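Local coordinates for tight junction protein ZO-3 (Homo sapiens, PDB 3KFV), which links tight junction membrane proteins such as claudins and occludin to the actin cytoskeleton as a MAGUK-family scaffold, here represented by its SH3 and guanylate kinase-like domains, at residues Gly152-Ile157 with Val223-Glu228; Gln217-Val222 with Pro294-Glu299. All coordinates share one frame; numbering follows the deposited sequence.

Interaction 1 (Gly152-Ile157 with Val223-Glu228); sequences GPVADI and VFFIPE
Phe225 receives Val154 on one face of its ring and gives its backbone to Gly152 and Pro153. Val154 CG2 stands 4.0 Å from the ring centroid, 28° off the normal, a CH-pi contact whose closest approach is to Phe225 CD2 at 3.6 Å. The other face is met by Val223 CG1, so two branched aliphatic side chains sandwich the aromatic plane. With Phe225 CG anti to the carbonyl carbon (chi1 -69°), the ring swings to the side where Val154 can reach it. Trp279 adds an edge-to-face ring contact, and Ile150, Ile270 and Leu272 continue this apolar core.

Gly152 passes so near the strand that its CA lies 4.8 Å from Phe225 CA. A beta carbon there would run into Phe225 N and, at the positive phi of 115°, into the preceding carbonyl, so only glycine fits comfortably. Its N lies obliquely to the Phe224 ring, 4.0 Å from CD1. Pro153 crosses Pro227 obliquely, CG to CG at 3.5 Å, and sets its CD 3.4 Å from Phe225 O. Its compact, puckered ring is rigid and apolar and brings no N-H, while Leu233 of helix 230-240 packs against it too.

Strand 148-151, loop, helix 155-165 is the place of the P-loop in guanylate kinases, but Gly-Pro-Val-Ala-Asp-Ile lacks that motif's later glycines, consistent with a scaffold role. Across the contact itself, close fit and apolar burial hold loop to strand without any polar bond.

Interaction 2 (Gln217-Val222 with Pro294-Glu299); sequences QYYPIV and PIWTAE
Tyr219 O accepts a hydrogen bond from Arg146 NH2, which ties to that arginine the turn from which the Tyr219 ring reaches across to Ile295 and Trp296. The ring, thrown forward with CG anti to the carbonyl carbon (chi1 -68°), lies obliquely over the strand. Its CD2 comes within 4.1 Å of Ile295 CB, while CE2 sits 3.6 Å from Trp296 O. Farther out, the phenol OH rests 3.7 Å from Trp296 CB, where the indole begins to turn away. A long, flat side chain suits this place, since it spans two residues and ends with its hydroxyl beside the base of the indole.

Gln217 lies alongside. It closes helix 207-215 in a Schellman motif, with positive phi, and its extended chain carries OE1 to 3.8 Å from Thr297 CA, the useful packing here. Gln217 OE1 and Trp296 O, both acceptors, cannot bond to each other.

A serine in place of Tyr219 would probably uncover Ile295 and the base of Trp296, opening a gap between the two chain segments.

Strand 294-298 pairs with strand 134-141 at the edge of the SH3 sheet, completing it after the guanylate kinase-like domain as in other MAGUKs. Trp296 sends its indole inward to Tyr6, Val137 and Leu139, whereas the tyrosine approaches from the loop between helix 207-215 and strand 221-227, with Asn214 beside it.

Overall arrangement
From the N terminus the chain builds most of the SH3 sheet, passes through strand 134-141 and enters the parallel sheet at strand 148-151. Residues 152-157 follow at once and open interaction 1. Interaction 2 opens at 217-222, the loop and first residues of strand 221-227; interaction 1 then closes immediately on 223-228, a loop inside the guanylate kinase-like domain. Interaction 2 closes on 294-299, with 71 residues intervening after Val222. The two loops therefore cross rather than nest. Their centres lie about 23 Å apart: interaction 1 uses the strand itself, while interaction 2 uses the loop that leads into it and joins this domain to the last SH3 strand.

Interaction 1 (Gly152-Ile157 with Val223-Glu228)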
loop_
_atom_site.group_PDB
_atom_site.type_symbol
_atom_site.label_atom_id
_atom_site.label_comp_id
_atom_site.label_asym_id
_atom_site.label_seq_id
_atom_site.Cartn_x
_atom_site.Cartn_y
_atom_site.Cartn_z
ATOM N N GLY A 152 5.520 11.551 -3.602
ATOM C CA GLY A 152 6.647 12.325 -4.086
ATOM C C GLY A 152 6.210 13.677 -4.611
ATOM O O GLY A 152 5.022 13.997 -4.611
ATOM N N PRO A 153 7.170 14.479 -5.077
ATOM C CA PRO A 153 6.900 15.878 -5.415
ATOM C C PRO A 153 6.348 16.082 -6.824
ATOM O O PRO A 153 6.454 17.197 -7.341
ATOM C CB PRO A 153 8.285 16.537 -5.308
ATOM C CG PRO A 153 9.227 15.464 -4.800
ATOM C CD PRO A 153 8.599 14.167 -5.184
ATOM N N VAL A 154 5.778 15.045 -7.436
ATOM C CA VAL A 154 5.200 15.193 -8.773
ATOM C C VAL A 154 3.896 14.447 -8.927
ATOM O O VAL A 154 3.451 14.196 -10.047
ATOM C CB VAL A 154 6.153 14.725 -9.883
ATOM C CG1 VAL A 154 7.296 15.714 -10.053
ATOM C CG2 VAL A 154 6.668 13.319 -9.595
ATOM N N ALA A 155 3.284 14.096 -7.803
ATOM C CA ALA A 155 2.005 13.401 -7.834
ATOM C C ALA A 155 1.036 14.134 -8.756
ATOM O O ALA A 155 0.386 13.522 -9.602
ATOM C CB ALA A 155 1.426 13.279 -6.433
ATOM N N ASP A 156 0.954 15.451 -8.599
ATOM C CA ASP A 156 0.032 16.250 -9.402
ATOM C C ASP A 156 0.353 16.171 -10.894
ATOM O O ASP A 156 -0.529 15.914 -11.717
ATOM C CB ASP A 156 -0.013 17.707 -8.914
ATOM C CG ASP A 156 1.365 18.356 -8.843
ATOM O OD1 ASP A 156 2.379 17.668 -9.094
ATOM O OD2 ASP A 156 1.431 19.567 -8.534
ATOM N N ILE A 157 1.617 16.389 -11.234
ATOM C CA ILE A 157 2.067 16.320 -12.619
ATOM C C ILE A 157 1.840 14.934 -13.210
ATOM O O ILE A 157 1.304 14.797 -14.314
ATOM C CB ILE A 157 3.559 16.673 -12.735
ATOM C CG1 ILE A 157 3.777 18.152 -12.396
ATOM C CG2 ILE A 157 4.078 16.342 -14.126
ATOM C CD1 ILE A 157 5.204 18.488 -12.013
ATOM N N VAL A 223 3.893 4.283 -5.801
ATOM C CA VAL A 223 5.113 4.714 -6.467
ATOM C C VAL A 223 5.650 6.009 -5.880
ATOM O O VAL A 223 4.949 7.016 -5.847
ATOM C CB VAL A 223 4.883 4.899 -7.977
ATOM C CG1 VAL A 223 6.104 5.544 -8.629
ATOM C CG2 VAL A 223 4.556 3.558 -8.626
ATOM N N PHE A 224 6.897 5.978 -5.423
ATOM C CA PHE A 224 7.522 7.144 -4.806
ATOM C C PHE A 224 8.632 7.696 -5.697
ATOM O O PHE A 224 9.486 6.951 -6.176
ATOM C CB PHE A 224 8.064 6.792 -3.418
ATOM C CG PHE A 224 8.811 7.916 -2.756
ATOM C CD1 PHE A 224 8.136 8.893 -2.041
ATOM C CD2 PHE A 224 10.190 7.999 -2.845
ATOM C CE1 PHE A 224 8.820 9.928 -1.434
ATOM C CE2 PHE A 224 10.877 9.036 -2.241
ATOM C CZ PHE A 224 10.188 10.000 -1.536
ATOM N N PHE A 225 8.606 9.007 -5.916
ATOM C CA PHE A 225 9.582 9.667 -6.778
ATOM C C PHE A 225 10.647 10.396 -5.967
ATOM O O PHE A 225 10.329 11.259 -5.148
ATOM C CB PHE A 225 8.877 10.656 -7.702
ATOM C CG PHE A 225 8.022 10.004 -8.740
ATOM C CD1 PHE A 225 8.587 9.496 -9.903
ATOM C CD2 PHE A 225 6.657 9.896 -8.560
ATOM C CE1 PHE A 225 7.809 8.891 -10.868
ATOM C CE2 PHE A 225 5.868 9.292 -9.527
ATOM C CZ PHE A 225 6.447 8.789 -10.683
ATOM N N ILE A 226 11.908 10.053 -6.212
ATOM C CA ILE A 226 13.014 10.609 -5.445
ATOM C C ILE A 226 13.657 11.780 -6.170
ATOM O O ILE A 226 14.184 11.615 -7.271
ATOM C CB ILE A 226 14.102 9.551 -5.166
ATOM C CG1 ILE A 226 13.474 8.193 -4.860
ATOM C CG2 ILE A 226 14.990 9.987 -4.007
ATOM C CD1 ILE A 226 14.478 7.077 -4.736
ATOM N N PRO A 227 13.624 12.969 -5.547
ATOM C CA PRO A 227 14.218 14.191 -6.094
ATOM C C PRO A 227 15.728 14.230 -5.889
ATOM O O PRO A 227 16.197 13.892 -4.805
ATOM C CB PRO A 227 13.574 15.305 -5.255
ATOM C CG PRO A 227 12.558 14.626 -4.357
ATOM C CD PRO A 227 12.991 13.213 -4.242
ATOM N N GLU A 228 16.467 14.630 -6.921
ATOM C CA GLU A 228 17.898 14.884 -6.794
ATOM C C GLU A 228 18.150 15.933 -5.726
ATOM O O GLU A 228 18.812 15.668 -4.718
ATOM C CB GLU A 228 18.462 15.410 -8.112
ATOM C CG GLU A 228 19.033 14.361 -9.038
ATOM C CD GLU A 228 19.330 14.931 -10.412
ATOM O OE1 GLU A 228 18.850 16.052 -10.699
ATOM O OE2 GLU A 228 20.033 14.259 -11.204
#

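Interaction 2 (Gln217-Val222 with Pro294-Glu299)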
loop_
_atom_site.group_PDB
_atom_site.type_symbol
_atom_site.label_atom_id
_atom_site.label_comp_id
_atom_site.label_asym_id
_atom_site.label_seq_id
_atom_site.Cartn_x
_atom_site.Cartn_y
_atom_site.Cartn_z
ATOM N N GLN A 217 -7.706 -4.712 1.070
ATOM C CA GLN A 217 -7.233 -5.537 -0.041
ATOM C C GLN A 217 -7.477 -4.944 -1.434
ATOM O O GLN A 217 -7.650 -5.668 -2.415
ATOM C CB GLN A 217 -7.803 -6.951 0.071
ATOM C CG GLN A 217 -7.415 -7.630 1.374
ATOM C CD GLN A 217 -7.755 -9.104 1.395
ATOM O OE1 GLN A 217 -6.862 -9.952 1.310
ATOM N NE2 GLN A 217 -9.048 -9.423 1.504
ATOM N N TYR A 218 -7.483 -3.617 -1.501
ATOM C CA TYR A 218 -7.449 -2.906 -2.767
ATOM C C TYR A 218 -6.008 -2.829 -3.239
ATOM O O TYR A 218 -5.743 -2.593 -4.413
ATOM C CB TYR A 218 -8.021 -1.504 -2.592
ATOM C CG TYR A 218 -9.517 -1.448 -2.765
ATOM C CD1 TYR A 218 -10.093 -0.584 -3.682
ATOM C CD2 TYR A 218 -10.352 -2.278 -2.031
ATOM C CE1 TYR A 218 -11.462 -0.536 -3.854
ATOM C CE2 TYR A 218 -11.729 -2.236 -2.192
ATOM C CZ TYR A 218 -12.279 -1.361 -3.107
ATOM O OH TYR A 218 -13.647 -1.306 -3.285
ATOM N N TYR A 219 -5.087 -3.034 -2.301
ATOM C CA TYR A 219 -3.646 -3.089 -2.563
ATOM C C TYR A 219 -3.178 -2.169 -3.676
ATOM O O TYR A 219 -2.851 -2.632 -4.772
ATOM C CB TYR A 219 -3.193 -4.522 -2.852
ATOM C CG TYR A 219 -3.290 -5.428 -1.652
ATOM C CD1 TYR A 219 -2.504 -5.208 -0.521
ATOM C CD2 TYR A 219 -4.170 -6.495 -1.639
ATOM C CE1 TYR A 219 -2.592 -6.027 0.577
ATOM C CE2 TYR A 219 -4.263 -7.323 -0.540
ATOM C CZ TYR A 219 -3.473 -7.085 0.563
ATOM O OH TYR A 219 -3.576 -7.922 1.649
ATOM N N PRO A 220 -3.113 -0.862 -3.385
ATOM C CA PRO A 220 -2.728 0.106 -4.413
ATOM C C PRO A 220 -1.351 -0.242 -4.939
ATOM O O PRO A 220 -0.599 -0.943 -4.261
ATOM C CB PRO A 220 -2.642 1.432 -3.647
ATOM C CG PRO A 220 -3.256 1.186 -2.313
ATOM C CD PRO A 220 -3.137 -0.270 -2.038
ATOM N N ILE A 221 -1.031 0.224 -6.138
ATOM C CA ILE A 221 0.353 0.263 -6.570
ATOM C C ILE A 221 0.900 1.584 -6.044
ATOM O O ILE A 221 0.370 2.648 -6.358
ATOM C CB ILE A 221 0.471 0.189 -8.103
ATOM C CG1 ILE A 221 -0.094 -1.138 -8.614
ATOM C CG2 ILE A 221 1.917 0.369 -8.540
ATOM C CD1 ILE A 221 -0.256 -1.201 -10.118
ATOM N N VAL A 222 1.931 1.524 -5.209
ATOM C CA VAL A 222 2.464 2.742 -4.598
ATOM C C VAL A 222 3.826 3.120 -5.160
ATOM O O VAL A 222 4.793 2.381 -5.010
ATOM C CB VAL A 222 2.578 2.617 -3.074
ATOM C CG1 VAL A 222 3.099 3.910 -2.496
ATOM C CG2 VAL A 222 1.231 2.278 -2.481
ATOM N N PRO A 294 0.365 -11.001 -8.737
ATOM C CA PRO A 294 -0.651 -11.602 -7.866
ATOM C C PRO A 294 -0.698 -10.948 -6.482
ATOM O O PRO A 294 0.335 -10.747 -5.845
ATOM C CB PRO A 294 -0.164 -13.050 -7.734
ATOM C CG PRO A 294 1.313 -12.940 -7.928
ATOM C CD PRO A 294 1.429 -11.967 -9.058
ATOM N N ILE A 295 -1.899 -10.625 -6.024
ATOM C CA ILE A 295 -2.083 -10.043 -4.707
ATOM C C ILE A 295 -2.808 -11.018 -3.774
ATOM O O ILE A 295 -3.402 -12.002 -4.226
ATOM C CB ILE A 295 -2.884 -8.733 -4.798
ATOM C CG1 ILE A 295 -4.264 -8.988 -5.410
ATOM C CG2 ILE A 295 -2.131 -7.719 -5.628
ATOM C CD1 ILE A 295 -5.106 -7.740 -5.560
ATOM N N TRP A 296 -2.758 -10.737 -2.472
ATOM C CA TRP A 296 -3.444 -11.565 -1.488
ATOM C C TRP A 296 -4.938 -11.412 -1.663
ATOM O O TRP A 296 -5.416 -10.343 -2.046
ATOM C CB TRP A 296 -3.051 -11.164 -0.065
ATOM C CG TRP A 296 -1.625 -11.428 0.240
ATOM C CD1 TRP A 296 -0.658 -10.508 0.512
ATOM C CD2 TRP A 296 -0.991 -12.706 0.288
ATOM N NE1 TRP A 296 0.545 -11.135 0.729
ATOM C CE2 TRP A 296 0.365 -12.488 0.593
ATOM C CE3 TRP A 296 -1.438 -14.015 0.103
ATOM C CZ2 TRP A 296 1.273 -13.531 0.722
ATOM C CZ3 TRP A 296 -0.535 -15.043 0.227
ATOM C CH2 TRP A 296 0.802 -14.799 0.536
ATOM N N THR A 297 -5.671 -12.480 -1.368
ATOM C CA THR A 297 -7.124 -12.488 -1.497
ATOM C C THR A 297 -7.708 -13.657 -0.695
ATOM O O THR A 297 -7.075 -14.703 -0.562
ATOM C CB THR A 297 -7.548 -12.557 -2.993
ATOM O OG1 THR A 297 -8.950 -12.833 -3.104
ATOM C CG2 THR A 297 -6.772 -13.631 -3.722
ATOM N N ALA A 298 -8.907 -13.475 -0.157
ATOM C CA ALA A 298 -9.518 -14.491 0.699
ATOM C C ALA A 298 -9.660 -15.855 0.021
ATOM O O ALA A 298 -10.201 -15.958 -1.079
ATOM C CB ALA A 298 -10.873 -14.013 1.215
ATOM N N GLU A 299 -9.174 -16.895 0.694
ATOM C CA GLU A 299 -9.276 -18.261 0.195
ATOM C C GLU A 299 -10.612 -18.875 0.589
ATOM O O GLU A 299 -11.541 -18.935 -0.214
ATOM C CB GLU A 299 -8.132 -19.115 0.744
ATOM C CG GLU A 299 -8.242 -20.606 0.428
ATOM C CD GLU A 299 -7.126 -21.430 1.068
ATOM O OE1 GLU A 299 -6.732 -22.465 0.478
ATOM O OE2 GLU A 299 -6.641 -21.039 2.159
#